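Local coordinates for glutathione S-transferase-like protein (Methylobacillus flagellatus, PDB 4GLT) that binds glutathione and, as a member of the glutathione S-transferase family, is probably a transferase, at residues Ile88-Asp93 / His100-Asp105; Val112-Ala117 / Asp160-Lys165; Arg166-Asn171 / Ala209-Arg214. All blocks are in the same frame, centred on the assembly; numbering follows the deposited sequence.

Interaction 1 of 3, residues Ile88-Asp93 / His100-Asp105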
loop_
_atom_site.group_PDB
_atom_site.type_symbol
_atom_site.label_atom_id
_atom_site.label_comp_id
_atom_site.label_asym_id
_atom_site.label_seq_id
_atom_site.Cartn_x
_atom_site.Cartn_y
_atom_site.Cartn_z
ATOM N N ILE A 88 2.510 -5.880 -7.876
ATOM C CA ILE A 88 3.156 -7.108 -8.348
ATOM C C ILE A 88 2.211 -8.309 -8.416
ATOM O O ILE A 88 2.211 -9.075 -9.379
ATOM C CB ILE A 88 4.357 -7.470 -7.443
ATOM C CG1 ILE A 88 5.446 -6.398 -7.568
ATOM C CG2 ILE A 88 4.937 -8.823 -7.837
ATOM C CD1 ILE A 88 6.498 -6.464 -6.485
ATOM N N VAL A 89 1.423 -8.465 -7.366
ATOM C CA VAL A 89 0.410 -9.509 -7.267
ATOM C C VAL A 89 -0.753 -9.380 -8.265
ATOM O O VAL A 89 -1.415 -10.375 -8.590
ATOM C CB VAL A 89 -0.159 -9.544 -5.829
ATOM C CG1 VAL A 89 -1.618 -9.968 -5.832
ATOM C CG2 VAL A 89 0.680 -10.456 -4.946
ATOM N N GLU A 90 -1.042 -8.176 -8.741
ATOM C CA GLU A 90 -2.087 -8.061 -9.758
ATOM C C GLU A 90 -1.489 -8.462 -11.097
ATOM O O GLU A 90 -2.085 -9.203 -11.872
ATOM C CB GLU A 90 -2.688 -6.656 -9.818
ATOM C CG GLU A 90 -3.911 -6.582 -10.716
ATOM C CD GLU A 90 -4.749 -5.338 -10.494
ATOM O OE1 GLU A 90 -4.183 -4.285 -10.136
ATOM O OE2 GLU A 90 -5.981 -5.412 -10.698
ATOM N N TYR A 91 -0.279 -7.985 -11.344
ATOM C CA TYR A 91 0.473 -8.386 -12.519
ATOM C C TYR A 91 0.566 -9.909 -12.706
ATOM O O TYR A 91 0.321 -10.415 -13.796
ATOM C CB TYR A 91 1.869 -7.788 -12.446
ATOM C CG TYR A 91 2.766 -8.235 -13.562
ATOM C CD1 TYR A 91 2.684 -7.649 -14.814
ATOM C CD2 TYR A 91 3.690 -9.245 -13.366
ATOM C CE1 TYR A 91 3.507 -8.050 -15.843
ATOM C CE2 TYR A 91 4.520 -9.652 -14.389
ATOM C CZ TYR A 91 4.421 -9.051 -15.626
ATOM O OH TYR A 91 5.237 -9.457 -16.655
ATOM N N LEU A 92 0.925 -10.633 -11.648
ATOM C CA LEU A 92 1.146 -12.077 -11.752
ATOM C C LEU A 92 -0.147 -12.886 -11.910
ATOM O O LEU A 92 -0.173 -13.884 -12.624
ATOM C CB LEU A 92 1.935 -12.592 -10.544
ATOM C CG LEU A 92 3.383 -12.118 -10.384
ATOM C CD1 LEU A 92 3.869 -12.358 -8.966
ATOM C CD2 LEU A 92 4.297 -12.806 -11.381
ATOM N N ASP A 93 -1.223 -12.460 -11.253
ATOM C CA ASP A 93 -2.474 -13.205 -11.343
ATOM C C ASP A 93 -2.986 -13.209 -12.779
ATOM O O ASP A 93 -3.811 -14.033 -13.139
ATOM C CB ASP A 93 -3.537 -12.642 -10.399
ATOM C CG ASP A 93 -4.849 -13.421 -10.454
ATOM O OD1 ASP A 93 -4.823 -14.652 -10.674
ATOM O OD2 ASP A 93 -5.914 -12.799 -10.271
ATOM N N HIS A 100 -7.853 -17.796 -10.231
ATOM C CA HIS A 100 -8.054 -16.376 -10.147
ATOM C C HIS A 100 -7.813 -15.976 -8.712
ATOM O O HIS A 100 -8.689 -16.106 -7.874
ATOM C CB HIS A 100 -9.480 -16.033 -10.537
ATOM C CG HIS A 100 -9.977 -16.787 -11.726
ATOM N ND1 HIS A 100 -10.463 -16.162 -12.853
ATOM C CD2 HIS A 100 -10.062 -18.115 -11.965
ATOM C CE1 HIS A 100 -10.830 -17.074 -13.733
ATOM N NE2 HIS A 100 -10.595 -18.267 -13.221
ATOM N N LEU A 101 -6.615 -15.487 -8.437
ATOM C CA LEU A 101 -6.286 -14.986 -7.124
ATOM C C LEU A 101 -7.098 -13.733 -6.870
ATOM O O LEU A 101 -7.531 -13.481 -5.761
ATOM C CB LEU A 101 -4.788 -14.762 -6.982
ATOM C CG LEU A 101 -3.984 -16.052 -7.119
ATOM C CD1 LEU A 101 -2.505 -15.816 -6.952
ATOM C CD2 LEU A 101 -4.465 -17.081 -6.144
ATOM N N ILE A 102 -7.277 -12.936 -7.913
ATOM C CA ILE A 102 -8.139 -11.778 -7.835
ATOM C C ILE A 102 -9.353 -12.001 -8.721
ATOM O O ILE A 102 -9.240 -12.029 -9.933
ATOM C CB ILE A 102 -7.418 -10.544 -8.334
ATOM C CG1 ILE A 102 -6.157 -10.314 -7.516
ATOM C CG2 ILE A 102 -8.321 -9.353 -8.247
ATOM C CD1 ILE A 102 -5.352 -9.172 -7.993
ATOM N N PRO A 103 -10.522 -12.106 -8.116
ATOM C CA PRO A 103 -11.737 -12.394 -8.870
ATOM C C PRO A 103 -12.034 -11.366 -9.962
ATOM O O PRO A 103 -11.798 -10.174 -9.783
ATOM C CB PRO A 103 -12.830 -12.354 -7.797
ATOM C CG PRO A 103 -12.115 -12.699 -6.536
ATOM C CD PRO A 103 -10.778 -12.027 -6.668
ATOM N N GLN A 104 -12.550 -11.843 -11.085
ATOM C CA GLN A 104 -12.964 -10.988 -12.192
ATOM C C GLN A 104 -14.178 -10.128 -11.822
ATOM O O GLN A 104 -14.262 -8.963 -12.211
ATOM C CB GLN A 104 -13.276 -11.853 -13.419
ATOM C CG GLN A 104 -13.651 -11.089 -14.679
ATOM C CD GLN A 104 -13.389 -11.899 -15.940
ATOM O OE1 GLN A 104 -12.639 -12.878 -15.916
ATOM N NE2 GLN A 104 -14.003 -11.494 -17.050
ATOM N N ASP A 105 -15.118 -10.702 -11.073
ATOM C CA ASP A 105 -16.322 -9.971 -10.664
ATOM C C ASP A 105 -15.992 -8.829 -9.700
ATOM O O ASP A 105 -15.286 -9.018 -8.706
ATOM C CB ASP A 105 -17.350 -10.913 -10.036
ATOM C CG ASP A 105 -18.424 -10.165 -9.267
ATOM O OD1 ASP A 105 -18.789 -9.052 -9.696
ATOM O OD2 ASP A 105 -18.895 -10.679 -8.231
#
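The carboxylate of Asp93, in the C-terminal part of helix 85-93, bridges two consecutive backbone amides of the loop that follows. Leu101 N gives a hydrogen bond to Asp93 OD1 at 3.0 Å, and Ile102 N gives one to Asp93 OD2 at 2.7 Å. Each oxygen is met from above the carboxylate plane, the donors standing 48° and 56° out of it, so the loop backbone passes over the carboxylate instead of facing it head-on. The side chain gets there with CG anti to the backbone N (chi1 -179°), beside the carbonyl carbon. Leu101 lies aslant to it, its CB 3.7 Å from Asp93 OD1.

Ile102 meets the helix about one turn earlier, at Glu90 and Val89. Its side chain meets that of Glu90 at about a right angle, with Ile102 CD1 4.0 Å from Glu90 CG and also close to the helix backbone at Glu90 CA. The same methyl reaches Val89 more loosely, 4.4 Å from Val89 CG1. Glu90 thus offers its aliphatic part to the isoleucine, while its carboxylate makes a salt bridge to Lys109 of the second subunit.

Asp93 OD1 also forms a salt bridge with Lys44 of helix 32-44. One carboxylate therefore accepts two amides and pairs with a lysine, which would probably stabilise its negative charge and hold its rotation, tying helix 85-93 to the linker that leads into helix 106-133.

Interaction 2 of 3, residues Val112-Ala117 / Asp160-Lys165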
loop_
_atom_site.group_PDB
_atom_site.type_symbol
_atom_site.label_atom_id
_atom_site.label_comp_id
_atom_site.label_asym_id
_atom_site.label_seq_id
_atom_site.Cartn_x
_atom_site.Cartn_y
_atom_site.Cartn_z
ATOM N N VAL A 112 -11.952 -8.751 -2.214
ATOM C CA VAL A 112 -10.629 -9.358 -2.081
ATOM C C VAL A 112 -9.579 -8.332 -1.729
ATOM O O VAL A 112 -8.751 -8.556 -0.846
ATOM C CB VAL A 112 -10.190 -10.101 -3.362
ATOM C CG1 VAL A 112 -8.680 -10.300 -3.385
ATOM C CG2 VAL A 112 -10.891 -11.440 -3.462
ATOM N N ARG A 113 -9.605 -7.196 -2.409
ATOM C CA ARG A 113 -8.588 -6.180 -2.144
ATOM C C ARG A 113 -8.786 -5.498 -0.775
ATOM O O ARG A 113 -7.829 -5.001 -0.183
ATOM C CB ARG A 113 -8.547 -5.170 -3.293
ATOM C CG ARG A 113 -8.694 -5.835 -4.654
ATOM C CD ARG A 113 -7.415 -5.800 -5.485
ATOM N NE ARG A 113 -6.183 -5.927 -4.706
ATOM C CZ ARG A 113 -4.962 -5.825 -5.237
ATOM N NH1 ARG A 113 -4.811 -5.602 -6.534
ATOM N NH2 ARG A 113 -3.887 -5.952 -4.479
ATOM N N ARG A 114 -10.016 -5.502 -0.262
ATOM C CA ARG A 114 -10.293 -4.938 1.063
ATOM C C ARG A 114 -9.688 -5.804 2.171
ATOM O O ARG A 114 -8.908 -5.312 3.021
ATOM C CB ARG A 114 -11.794 -4.740 1.263
ATOM C CG ARG A 114 -12.154 -3.738 2.348
ATOM C CD ARG A 114 -12.923 -4.404 3.474
ATOM N NE ARG A 114 -12.049 -4.994 4.476
ATOM C CZ ARG A 114 -12.182 -6.224 4.955
ATOM N NH1 ARG A 114 -13.151 -7.014 4.519
ATOM N NH2 ARG A 114 -11.333 -6.662 5.869
ATOM N N TRP A 115 -10.013 -7.096 2.140
ATOM C CA TRP A 115 -9.342 -8.068 3.009
ATOM C C TRP A 115 -7.831 -7.841 2.998
ATOM O O TRP A 115 -7.208 -7.681 4.060
ATOM C CB TRP A 115 -9.605 -9.496 2.550
ATOM C CG TRP A 115 -10.829 -10.140 3.120
ATOM C CD1 TRP A 115 -12.046 -10.225 2.527
ATOM C CD2 TRP A 115 -10.948 -10.817 4.383
ATOM N NE1 TRP A 115 -12.930 -10.908 3.341
ATOM C CE2 TRP A 115 -12.277 -11.291 4.481
ATOM C CE3 TRP A 115 -10.060 -11.084 5.428
ATOM C CZ2 TRP A 115 -12.739 -12.003 5.587
ATOM C CZ3 TRP A 115 -10.522 -11.783 6.528
ATOM C CH2 TRP A 115 -11.846 -12.236 6.599
ATOM N N GLU A 116 -7.247 -7.836 1.796
ATOM C CA GLU A 116 -5.786 -7.700 1.625
ATOM C C GLU A 116 -5.204 -6.435 2.262
ATOM O O GLU A 116 -4.083 -6.450 2.785
ATOM C CB GLU A 116 -5.409 -7.727 0.138
ATOM C CG GLU A 116 -3.915 -7.569 -0.132
ATOM C CD GLU A 116 -3.601 -7.094 -1.547
ATOM O OE1 GLU A 116 -4.540 -6.651 -2.244
ATOM O OE2 GLU A 116 -2.416 -7.153 -1.964
ATOM N N ALA A 117 -5.944 -5.331 2.157
ATOM C CA ALA A 117 -5.542 -4.060 2.763
ATOM C C ALA A 117 -5.606 -4.164 4.280
ATOM O O ALA A 117 -4.751 -3.628 4.984
ATOM C CB ALA A 117 -6.421 -2.917 2.254
ATOM N N ASP A 160 -11.255 -12.320 12.442
ATOM C CA ASP A 160 -11.764 -13.502 13.113
ATOM C C ASP A 160 -13.288 -13.571 13.113
ATOM O O ASP A 160 -13.852 -14.652 12.998
ATOM C CB ASP A 160 -11.232 -13.611 14.542
ATOM C CG ASP A 160 -11.653 -14.909 15.213
ATOM O OD1 ASP A 160 -12.395 -14.848 16.213
ATOM O OD2 ASP A 160 -11.259 -15.991 14.724
ATOM N N GLN A 161 -13.947 -12.424 13.249
ATOM C CA GLN A 161 -15.406 -12.381 13.179
ATOM C C GLN A 161 -15.897 -12.670 11.767
ATOM O O GLN A 161 -16.935 -13.303 11.574
ATOM C CB GLN A 161 -15.929 -11.020 13.626
ATOM C CG GLN A 161 -15.973 -10.833 15.127
ATOM C CD GLN A 161 -15.787 -9.384 15.520
ATOM O OE1 GLN A 161 -16.284 -8.941 16.555
ATOM N NE2 GLN A 161 -15.064 -8.629 14.689
ATOM N N ASP A 162 -15.144 -12.197 10.783
ATOM C CA ASP A 162 -15.535 -12.358 9.395
ATOM C C ASP A 162 -15.399 -13.788 8.894
ATOM O O ASP A 162 -15.912 -14.126 7.829
ATOM C CB ASP A 162 -14.751 -11.390 8.521
ATOM C CG ASP A 162 -15.166 -9.965 8.753
ATOM O OD1 ASP A 162 -16.137 -9.765 9.503
ATOM O OD2 ASP A 162 -14.536 -9.049 8.195
ATOM N N LEU A 163 -14.729 -14.633 9.669
ATOM C CA LEU A 163 -14.495 -16.010 9.249
ATOM C C LEU A 163 -15.321 -17.002 10.051
ATOM O O LEU A 163 -15.069 -18.204 10.019
ATOM C CB LEU A 163 -13.008 -16.358 9.343
ATOM C CG LEU A 163 -12.095 -15.670 8.332
ATOM C CD1 LEU A 163 -10.638 -16.005 8.621
ATOM C CD2 LEU A 163 -12.464 -16.049 6.904
ATOM N N GLU A 164 -16.317 -16.494 10.766
ATOM C CA GLU A 164 -17.197 -17.352 11.536
ATOM C C GLU A 164 -17.672 -18.534 10.718
ATOM O O GLU A 164 -17.380 -19.687 11.048
ATOM C CB GLU A 164 -18.400 -16.571 12.062
ATOM C CG GLU A 164 -18.251 -16.124 13.506
ATOM C CD GLU A 164 -18.174 -17.296 14.467
ATOM O OE1 GLU A 164 -18.746 -18.365 14.157
ATOM O OE2 GLU A 164 -17.543 -17.148 15.535
ATOM N N LYS A 165 -18.406 -18.247 9.649
ATOM C CA LYS A 165 -19.090 -19.304 8.911
ATOM C C LYS A 165 -18.542 -19.414 7.504
ATOM O O LYS A 165 -19.292 -19.655 6.555
ATOM C CB LYS A 165 -20.591 -19.016 8.844
ATOM C CG LYS A 165 -21.069 -17.964 9.830
ATOM C CD LYS A 165 -22.497 -17.551 9.512
ATOM C CE LYS A 165 -22.603 -17.060 8.077
ATOM N NZ LYS A 165 -24.019 -16.938 7.637
#
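Trp115 reaches from helix 106-133 to the C-terminal part of helix 142-162, meeting Asp162 and Leu163 with the far rim of its benzene ring. Its CH2 atom is 3.6 Å from Asp162 CB, and CZ2 of the same ring is equally near that methylene. Asp162 CG lies anti to its carbonyl carbon, beside the backbone N (chi1 -70°), which leaves the CB methylene to meet the ring. The indole spans much of the 9.9 Å that separates Trp115 CA from Asp162 CA. The ring and the Asp162 carboxylate are steeply inclined, their planes 77° apart, and the two side chains run past each other in opposite directions.

Leu163 adds an apolar touch from an oblique angle, its CG lying 3.9 Å from Trp115 CH2. On one face of the indole, toward the rim, sits NH1 of Arg114, 3.9 Å above the ring plane. That guanidinium is only loosely paired with Asp162: NH1 of Arg114 is 4.4 Å from OD2 of Asp162, which lies well out of the guanidinium plane, so the attraction is between charges without a directed N-H. The closer partner of the carboxylate is Arg158.

The contact packs two helices of the C-terminal domain together. The indole also packs on Ala177 of helix 176-191 and on Cys169 and Val170 of the loop before that helix, while Leu163 packs on helix 202-212.

Interaction 3 of 3, residues Arg166-Asn171 / Ala209-Arg214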
loop_
_atom_site.group_PDB
_atom_site.type_symbol
_atom_site.label_atom_id
_atom_site.label_comp_id
_atom_site.label_asym_id
_atom_site.label_seq_id
_atom_site.Cartn_x
_atom_site.Cartn_y
_atom_site.Cartn_z
ATOM N N ARG A 166 -17.234 -19.239 7.371
ATOM C CA ARG A 166 -16.603 -19.181 6.063
ATOM C C ARG A 166 -15.456 -20.184 5.944
ATOM O O ARG A 166 -14.680 -20.379 6.883
ATOM C CB ARG A 166 -16.071 -17.765 5.794
ATOM C CG ARG A 166 -17.076 -16.636 6.000
ATOM C CD ARG A 166 -16.703 -15.427 5.146
ATOM N NE ARG A 166 -17.058 -14.146 5.759
ATOM C CZ ARG A 166 -18.234 -13.539 5.617
ATOM N NH1 ARG A 166 -18.456 -12.373 6.216
ATOM N NH2 ARG A 166 -19.191 -14.096 4.883
ATOM N N LYS A 167 -15.378 -20.894 4.829
ATOM C CA LYS A 167 -14.183 -21.672 4.550
ATOM C C LYS A 167 -12.969 -20.786 4.242
ATOM O O LYS A 167 -11.896 -20.977 4.794
ATOM C CB LYS A 167 -14.435 -22.654 3.408
ATOM C CG LYS A 167 -15.638 -23.575 3.602
ATOM C CD LYS A 167 -15.617 -24.274 4.951
ATOM C CE LYS A 167 -16.476 -25.525 4.947
ATOM N NZ LYS A 167 -17.930 -25.231 4.818
ATOM N N TRP A 168 -13.188 -19.778 3.403
ATOM C CA TRP A 168 -12.148 -18.876 2.907
ATOM C C TRP A 168 -12.692 -17.466 3.010
ATOM O O TRP A 168 -13.870 -17.289 3.282
ATOM C CB TRP A 168 -11.773 -19.161 1.451
ATOM C CG TRP A 168 -11.069 -20.458 1.191
ATOM C CD1 TRP A 168 -11.535 -21.498 0.456
ATOM C CD2 TRP A 168 -9.767 -20.839 1.637
ATOM N NE1 TRP A 168 -10.616 -22.504 0.420
ATOM C CE2 TRP A 168 -9.519 -22.127 1.141
ATOM C CE3 TRP A 168 -8.788 -20.220 2.410
ATOM C CZ2 TRP A 168 -8.339 -22.805 1.391
ATOM C CZ3 TRP A 168 -7.620 -20.894 2.657
ATOM C CH2 TRP A 168 -7.404 -22.174 2.151
ATOM N N CYS A 169 -11.839 -16.461 2.840
ATOM C CA CYS A 169 -12.257 -15.079 3.051
ATOM C C CYS A 169 -13.376 -14.586 2.141
ATOM O O CYS A 169 -14.320 -13.979 2.611
ATOM C CB CYS A 169 -11.066 -14.141 2.869
ATOM S SG CYS A 169 -9.767 -14.312 4.092
ATOM N N VAL A 170 -13.295 -14.865 0.849
ATOM C CA VAL A 170 -14.298 -14.346 -0.066
ATOM C C VAL A 170 -14.921 -15.442 -0.915
ATOM O O VAL A 170 -14.242 -16.349 -1.389
ATOM C CB VAL A 170 -13.704 -13.285 -1.016
ATOM C CG1 VAL A 170 -14.754 -12.821 -2.023
ATOM C CG2 VAL A 170 -13.134 -12.110 -0.233
ATOM N N ASN A 171 -16.229 -15.351 -1.087
ATOM C CA ASN A 171 -16.940 -16.146 -2.076
ATOM C C ASN A 171 -16.744 -17.651 -1.992
ATOM O O ASN A 171 -17.276 -18.400 -2.815
ATOM C CB ASN A 171 -16.648 -15.623 -3.483
ATOM C CG ASN A 171 -17.672 -14.597 -3.925
ATOM O OD1 ASN A 171 -17.391 -13.724 -4.749
ATOM N ND2 ASN A 171 -18.877 -14.694 -3.359
ATOM N N ALA A 209 -4.446 -23.012 9.678
ATOM C CA ALA A 209 -4.278 -24.447 9.542
ATOM C C ALA A 209 -4.346 -24.841 8.072
ATOM O O ALA A 209 -3.388 -25.387 7.526
ATOM C CB ALA A 209 -5.336 -25.184 10.344
ATOM N N ALA A 210 -5.482 -24.561 7.435
ATOM C CA ALA A 210 -5.632 -24.793 5.999
ATOM C C ALA A 210 -4.424 -24.283 5.196
ATOM O O ALA A 210 -3.895 -24.990 4.345
ATOM C CB ALA A 210 -6.911 -24.145 5.496
ATOM N N MET A 211 -4.004 -23.050 5.466
ATOM C CA MET A 211 -2.874 -22.432 4.764
ATOM C C MET A 211 -1.551 -23.176 4.955
ATOM O O MET A 211 -0.790 -23.373 4.007
ATOM C CB MET A 211 -2.701 -20.978 5.218
ATOM C CG MET A 211 -3.884 -20.076 4.902
ATOM S SD MET A 211 -4.149 -19.867 3.132
ATOM C CE MET A 211 -2.502 -19.398 2.619
ATOM N N MET A 212 -1.266 -23.565 6.192
ATOM C CA MET A 212 -0.056 -24.323 6.494
ATOM C C MET A 212 0.036 -25.627 5.709
ATOM O O MET A 212 1.095 -26.258 5.666
ATOM C CB MET A 212 0.012 -24.630 7.988
ATOM C CG MET A 212 0.590 -23.504 8.818
ATOM S SD MET A 212 2.223 -23.081 8.203
ATOM C CE MET A 212 2.988 -22.441 9.694
ATOM N N LYS A 213 -1.073 -26.034 5.100
ATOM C CA LYS A 213 -1.114 -27.291 4.354
ATOM C C LYS A 213 -0.757 -27.126 2.876
ATOM O O LYS A 213 -0.755 -28.096 2.119
ATOM C CB LYS A 213 -2.485 -27.964 4.497
ATOM C CG LYS A 213 -2.781 -28.504 5.889
ATOM C CD LYS A 213 -4.238 -28.935 6.012
ATOM C CE LYS A 213 -4.596 -29.282 7.448
ATOM N NZ LYS A 213 -3.782 -30.418 7.971
ATOM N N ARG A 214 -0.398 -25.913 2.483
ATOM C CA ARG A 214 -0.011 -25.652 1.109
ATOM C C ARG A 214 1.492 -25.472 0.996
ATOM O O ARG A 214 2.088 -24.707 1.734
ATOM C CB ARG A 214 -0.703 -24.405 0.584
ATOM C CG ARG A 214 -2.202 -24.466 0.609
ATOM C CD ARG A 214 -2.794 -23.372 -0.238
ATOM N NE ARG A 214 -4.204 -23.613 -0.484
ATOM C CZ ARG A 214 -4.747 -23.733 -1.684
ATOM N NH1 ARG A 214 -4.006 -23.622 -2.765
ATOM N NH2 ARG A 214 -6.040 -23.958 -1.802
#
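Trp168 and Met211 form a Met-aromatic contact between the loop before helix 176-191 and the C-terminal part of helix 202-212. Met211 SD is 3.7 Å from Trp168 CZ3 and 4.9 Å from the centroid of the six-membered ring, lying 73° off the ring normal. The methionine chain is bent at both chi2 and chi3, which brings its sulfur to CZ3 and CH2 of the indole at an oblique angle.

Apolar packing continues at the neighbouring atom, where Ala210 CB, its bond from CA directed toward the loop, lies 3.9 Å from Trp168 CH2.

A charged group completes the set. Arg214 stretches its chain from CG to NE so that NH2 comes within 4.1 Å of Trp168 CZ2, with the guanidinium and ring planes 70° apart. Its main polar partner is Glu43, through a salt bridge, and it makes a cation-pi contact with Phe174. No hydrogen bond joins the two segments; all three touches fall on the benzene part of the indole.

Were Trp168 replaced by an alanine, Met211 SD would probably lose its aromatic partner and a gap would be likely to open beside the Ala210 methyl.

Phe174 meets the indole edge-to-face and His207 of helix 202-212 touches it too, while Asp178 of helix 176-191 packs on both Trp168 and Met211. Met211 also packs on Phe217 of helix 215-218.

In the fold
The three contacts follow one another along the chain without overlap. Interaction 1 leads from the N-terminal domain into the helical one and touches interaction 2, about 17 Å away between centres: Pro103 CD lies 3.3 Å from Val112 CG2. Interactions 2 and 3, with centres about 11 Å apart, share the packing of Trp115 against the 166-171 loop, where Trp115 CD1 is 3.5 Å from Val170 CG2. Interactions 1 and 3 do not touch. Interactions 1 and 2 both reach the second subunit. A bound glutathione lies about 9 Å from the Val89 side chain, and one lies about 11 Å from that of Arg114; interaction 3 is structural packing away from the known binding residues.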